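Local coordinates for protein putative fimbrium tip subunit Fim1C (Bacteroides ovatus, PDB 4EPS) that probably forms part of the tip of fimbriae, the filamentous surface appendages that mediate cell adhesion and biofilm formation, at residues V17-I22 with L155-S160; Y89-Y94 with D108-L113. All coordinates share one frame; numbering follows the deposited sequence. Where two conformers were deposited one is given.

Contact 1 (V17-I22 with L155-S160); sequences VTDTGI and LTHRMS
The imidazole of H157 is held between D19 and I22, one partner at its rim and the other over a face. At the rim, H157 NE2 donates to D19 OD2 over 2.7 Å in a nearly straight bond. The carboxylate oxygen lies almost in the ring plane and is reached on its syn side, but tilted out of the carboxylate plane; carboxylate and imidazole planes are turned 52° apart. D19 can extend to the ring because its CG stands anti to the backbone N (chi1 177°). The other oxygen, OD1, accepts from G21 N from above the carboxylate plane at 2.7 Å, closing an Asx turn just where the strand ends. I22 comes in at about a right angle to the histidine side chain, laying its CG1 over the ring face 3.5 Å from the centroid in a CH-pi contact.

Behind this group strand 14-19, within the predicted propeptide, pairs in parallel with the long strand 148-174 of the fimbrillin-like region, the short segments running at 34° to each other. L155 N donates to T18 O at 2.8 Å, and T20 N returns a bond to L155 O at 2.9 Å, so D19 and L155 form a parallel bridge with both side chains on the same face of the sheet. V17 CG1 lies against L155 CD1. Past the last direct backbone bond, a water continues the ladder, donating to G21 O and accepting from H157 N.

Further partners complete the polar group: D133 OD1 bonds H157 ND1, and T38 N bonds D19 OD2. With carboxylates at both ring nitrogens, the buried imidazole is fixed in rotation, and the two negative groups would be expected to raise its pKa and favour the doubly protonated, cationic form.

Contact 2 (Y89-Y94 with D108-L113); sequences YAYYPY and DFFAPL
Y89 and F109 stack face to face, while F110, next in sequence, turns its own ring face to the edge of F109. The centroids of the stacked Y89 and F109 rings are 4.2 Å apart and their planes are inclined by only 16°. Besides its ring, F109 brings its CB over the same tyrosine, 3.5 Å from Y89 CE2. The phenyl group of F109 projects anti to its backbone N (chi1 -175°), which brings it over the face of the tyrosine.

Y89 and Y91 project from the same side of strand 87-92, which pairs with strands 45-52 and 135-145 in the fimbrillin-like region; the segment 108-113 therefore packs across a sheet face as a turn leading into a short helix.

F110 is enclosed from both sides. F109 CD2 sits over the centre of one face, and Y91 CB covers the opposite face toward the rim, 4.1 Å from the ring centroid. The Y91 and F110 rings themselves meet obliquely, with planes at 52°, and F110 CE2 also approaches Y89 CB at 3.7 Å. Beyond F110, L113 extends the apolar row by setting its CD2 methyl 3.8 Å from Y91 CD2.

D108 begins the turn: its OD1 accepts from F110 N through a long, bent bond in an Asx turn, its backbone O accepts from A111 N in a type I turn, and F110 occupies the N-cap position of helix 111-115. F49 on strand 45-52 meets F109 edge-to-face, and the hydroxyl of Y91 bonds N62 OD1 and Q95 N.

How the contacts relate
The two contacts lie about 12 Å apart, centre to centre, on the same side of the chain's centre. Contact 2 is nested within the loop that contact 1 closes: residues 89-94 and 108-113 both fall between 17-22 and 155-160. Strand 135-145 joins them through the sheet, pairing antiparallel with both strand 87-92 and strand 148-174. They also touch directly. R158 NH2 forms a 2.8 Å salt bridge with D108 OD2, and L155 CD2 packs against A90 O at 3.7 Å, each in one of two conformers of R158 and L155. The N-terminal strand, within the predicted propeptide, is thus built into the same beta framework that carries the aromatic cluster of contact 2.

Contact 1 (V17-I22 with L155-S160)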
# COMPACT_ATOMS: atom_id res chain seq x y z
N VAL A 17 38.42 -33.05 5.19
CA VAL A 17 37.13 -33.64 5.51
C VAL A 17 36.02 -32.83 4.84
O VAL A 17 35.95 -31.61 5.01
CB VAL A 17 36.94 -33.70 7.07
CG1 VAL A 17 35.63 -34.36 7.41
CG2 VAL A 17 38.10 -34.46 7.74
N THR A 18 35.18 -33.51 4.06
CA THR A 18 34.07 -32.86 3.36
C THR A 18 32.77 -33.57 3.68
O THR A 18 32.70 -34.79 3.55
CB THR A 18 34.30 -32.86 1.82
OG1 THR A 18 35.55 -32.27 1.55
CG2 THR A 18 33.22 -32.06 1.07
N ASP A 19 31.75 -32.81 4.04
CA ASP A 19 30.42 -33.38 4.27
C ASP A 19 29.66 -33.44 2.96
O ASP A 19 29.56 -32.42 2.28
CB ASP A 19 29.65 -32.52 5.29
CG ASP A 19 28.22 -32.99 5.55
OD1 ASP A 19 27.88 -34.12 5.15
OD2 ASP A 19 27.47 -32.24 6.17
N THR A 20 29.10 -34.60 2.61
CA THR A 20 28.33 -34.73 1.37
C THR A 20 26.94 -34.07 1.57
O THR A 20 26.24 -33.83 0.59
CB THR A 20 28.22 -36.19 0.92
OG1 THR A 20 27.53 -36.93 1.91
CG2 THR A 20 29.58 -36.84 0.63
N GLY A 21 26.56 -33.83 2.83
CA GLY A 21 25.33 -33.14 3.21
C GLY A 21 24.09 -34.01 3.35
O GLY A 21 24.06 -35.14 2.86
N ILE A 22 23.09 -33.50 4.07
CA ILE A 22 21.78 -34.13 4.23
C ILE A 22 20.92 -33.56 3.12
O ILE A 22 20.67 -32.34 3.09
CB ILE A 22 21.17 -33.91 5.63
CG1 ILE A 22 22.14 -34.34 6.75
CG2 ILE A 22 19.81 -34.62 5.77
CD1 ILE A 22 21.72 -34.03 8.16
N LEU A 155 32.24 -37.52 4.02
CA LEU A 155 31.41 -38.03 5.14
C LEU A 155 29.95 -37.98 4.80
O LEU A 155 29.51 -36.99 4.20
CB LEU A 155 31.63 -37.23 6.44
CG LEU A 155 33.05 -37.12 7.01
CD1 LEU A 155 33.00 -36.42 8.36
CD2 LEU A 155 33.72 -38.51 7.18
N THR A 156 29.19 -39.02 5.19
CA THR A 156 27.74 -39.04 4.97
C THR A 156 27.08 -39.14 6.36
O THR A 156 27.60 -39.83 7.24
CB THR A 156 27.38 -40.18 3.99
OG1 THR A 156 28.19 -40.05 2.82
CG2 THR A 156 25.93 -40.17 3.57
N HIS A 157 25.95 -38.47 6.55
CA HIS A 157 25.18 -38.47 7.80
C HIS A 157 24.45 -39.80 7.92
O HIS A 157 23.80 -40.25 6.95
CB HIS A 157 24.20 -37.28 7.84
CG HIS A 157 24.88 -35.95 7.88
ND1 HIS A 157 24.98 -35.24 9.06
CD2 HIS A 157 25.48 -35.25 6.89
CE1 HIS A 157 25.59 -34.10 8.74
NE2 HIS A 157 25.92 -34.07 7.45
N ARG A 158 24.55 -40.44 9.10
CA ARG A 158 23.93 -41.74 9.32
C ARG A 158 22.49 -41.62 9.86
O ARG A 158 21.73 -42.58 9.75
CB ARG A 158 24.80 -42.58 10.26
CG ARG A 158 26.19 -42.89 9.68
CD ARG A 158 26.13 -43.58 8.33
NE ARG A 158 25.70 -44.97 8.46
CZ ARG A 158 26.52 -46.01 8.44
NH1 ARG A 158 27.82 -45.84 8.26
NH2 ARG A 158 26.04 -47.24 8.59
N MSE A 159 22.13 -40.47 10.43
CA MSE A 159 20.78 -40.29 10.96
C MSE A 159 19.89 -39.69 9.88
O MSE A 159 20.37 -39.34 8.79
CB MSE A 159 20.81 -39.36 12.21
CG MSE A 159 21.62 -39.94 13.39
SE MSE A 159 20.91 -41.68 13.99
CE MSE A 159 22.35 -42.88 13.33
N SER A 160 18.60 -39.54 10.18
CA SER A 160 17.66 -38.87 9.29
C SER A 160 17.35 -37.53 9.92
O SER A 160 17.70 -37.31 11.08
CB SER A 160 16.41 -39.73 9.08
OG SER A 160 15.67 -39.19 7.99
O HOH W 1 24.60 -37.44 4.18

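Contact 2 (Y89-Y94 with D108-L113)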
# COMPACT_ATOMS: atom_id res chain seq x y z
N TYR A 89 39.55 -44.86 6.97
CA TYR A 89 38.15 -44.57 7.34
C TYR A 89 38.11 -43.45 8.33
O TYR A 89 38.96 -43.41 9.23
CB TYR A 89 37.48 -45.80 7.98
CG TYR A 89 37.40 -47.02 7.11
CD1 TYR A 89 38.44 -47.94 7.06
CD2 TYR A 89 36.27 -47.27 6.34
CE1 TYR A 89 38.38 -49.07 6.25
CE2 TYR A 89 36.18 -48.41 5.54
CZ TYR A 89 37.23 -49.31 5.51
OH TYR A 89 37.15 -50.44 4.74
N ALA A 90 37.11 -42.58 8.24
CA ALA A 90 36.98 -41.52 9.25
C ALA A 90 35.53 -41.39 9.69
O ALA A 90 34.61 -41.70 8.92
CB ALA A 90 37.49 -40.19 8.73
N TYR A 91 35.33 -40.93 10.92
CA TYR A 91 33.97 -40.68 11.43
C TYR A 91 33.98 -39.46 12.31
O TYR A 91 35.00 -39.09 12.90
CB TYR A 91 33.39 -41.91 12.19
CG TYR A 91 34.00 -42.07 13.57
CD1 TYR A 91 35.29 -42.56 13.73
CD2 TYR A 91 33.33 -41.62 14.70
CE1 TYR A 91 35.88 -42.65 14.99
CE2 TYR A 91 33.93 -41.66 15.96
CZ TYR A 91 35.20 -42.20 16.10
OH TYR A 91 35.81 -42.23 17.33
N TYR A 92 32.79 -38.89 12.45
CA TYR A 92 32.50 -37.75 13.30
C TYR A 92 31.21 -38.05 14.09
O TYR A 92 30.27 -38.52 13.46
CB TYR A 92 32.30 -36.49 12.42
CG TYR A 92 31.81 -35.31 13.22
CD1 TYR A 92 30.45 -35.11 13.45
CD2 TYR A 92 32.71 -34.43 13.82
CE1 TYR A 92 30.00 -34.08 14.27
CE2 TYR A 92 32.27 -33.37 14.61
CZ TYR A 92 30.92 -33.20 14.84
OH TYR A 92 30.49 -32.16 15.61
N PRO A 93 31.05 -37.61 15.36
CA PRO A 93 32.07 -37.01 16.24
C PRO A 93 32.89 -38.08 16.92
O PRO A 93 32.36 -39.13 17.29
CB PRO A 93 31.22 -36.21 17.25
CG PRO A 93 29.93 -37.02 17.37
CD PRO A 93 29.76 -37.78 16.05
N TYR A 94 34.19 -37.80 17.10
CA TYR A 94 35.14 -38.71 17.76
C TYR A 94 34.59 -39.21 19.09
O TYR A 94 34.06 -38.41 19.87
CB TYR A 94 36.47 -37.96 18.00
CG TYR A 94 37.44 -38.71 18.89
CD1 TYR A 94 38.20 -39.77 18.38
CD2 TYR A 94 37.64 -38.34 20.21
CE1 TYR A 94 39.08 -40.48 19.20
CE2 TYR A 94 38.54 -39.02 21.03
CZ TYR A 94 39.26 -40.09 20.52
OH TYR A 94 40.14 -40.78 21.32
N ASP A 108 30.23 -52.66 5.47
CA ASP A 108 30.06 -51.35 6.11
C ASP A 108 30.90 -51.32 7.40
O ASP A 108 30.47 -51.84 8.43
CB ASP A 108 28.57 -51.06 6.38
CG ASP A 108 28.26 -49.76 7.13
OD1 ASP A 108 29.19 -48.92 7.29
OD2 ASP A 108 27.12 -49.60 7.58
N PHE A 109 32.10 -50.69 7.33
CA PHE A 109 33.02 -50.65 8.47
C PHE A 109 32.41 -50.04 9.75
O PHE A 109 32.80 -50.45 10.84
CB PHE A 109 34.28 -49.86 8.09
CG PHE A 109 35.39 -49.83 9.12
CD1 PHE A 109 36.23 -50.93 9.31
CD2 PHE A 109 35.65 -48.67 9.85
CE1 PHE A 109 37.27 -50.89 10.24
CE2 PHE A 109 36.72 -48.62 10.76
CZ PHE A 109 37.53 -49.73 10.94
N PHE A 110 31.51 -49.05 9.62
CA PHE A 110 30.94 -48.43 10.82
C PHE A 110 29.49 -48.89 11.13
O PHE A 110 28.79 -48.24 11.91
CB PHE A 110 30.99 -46.90 10.69
CG PHE A 110 32.38 -46.30 10.69
CD1 PHE A 110 33.14 -46.25 11.86
CD2 PHE A 110 32.90 -45.73 9.54
CE1 PHE A 110 34.41 -45.65 11.87
CE2 PHE A 110 34.18 -45.14 9.54
CZ PHE A 110 34.91 -45.09 10.71
N ALA A 111 29.06 -50.03 10.55
CA ALA A 111 27.71 -50.58 10.81
C ALA A 111 27.40 -50.70 12.33
O ALA A 111 26.32 -50.21 12.72
CB ALA A 111 27.54 -51.94 10.12
N PRO A 112 28.29 -51.23 13.22
CA PRO A 112 27.92 -51.31 14.66
C PRO A 112 27.84 -49.95 15.35
O PRO A 112 27.03 -49.77 16.26
CB PRO A 112 29.05 -52.16 15.27
CG PRO A 112 29.68 -52.88 14.09
CD PRO A 112 29.60 -51.88 12.99
N LEU A 113 28.68 -48.99 14.95
CA LEU A 113 28.63 -47.63 15.52
C LEU A 113 27.26 -47.02 15.23
O LEU A 113 26.61 -46.51 16.14
CB LEU A 113 29.76 -46.78 14.92
CG LEU A 113 29.83 -45.30 15.32
CD1 LEU A 113 30.09 -45.14 16.85
CD2 LEU A 113 30.90 -44.58 14.48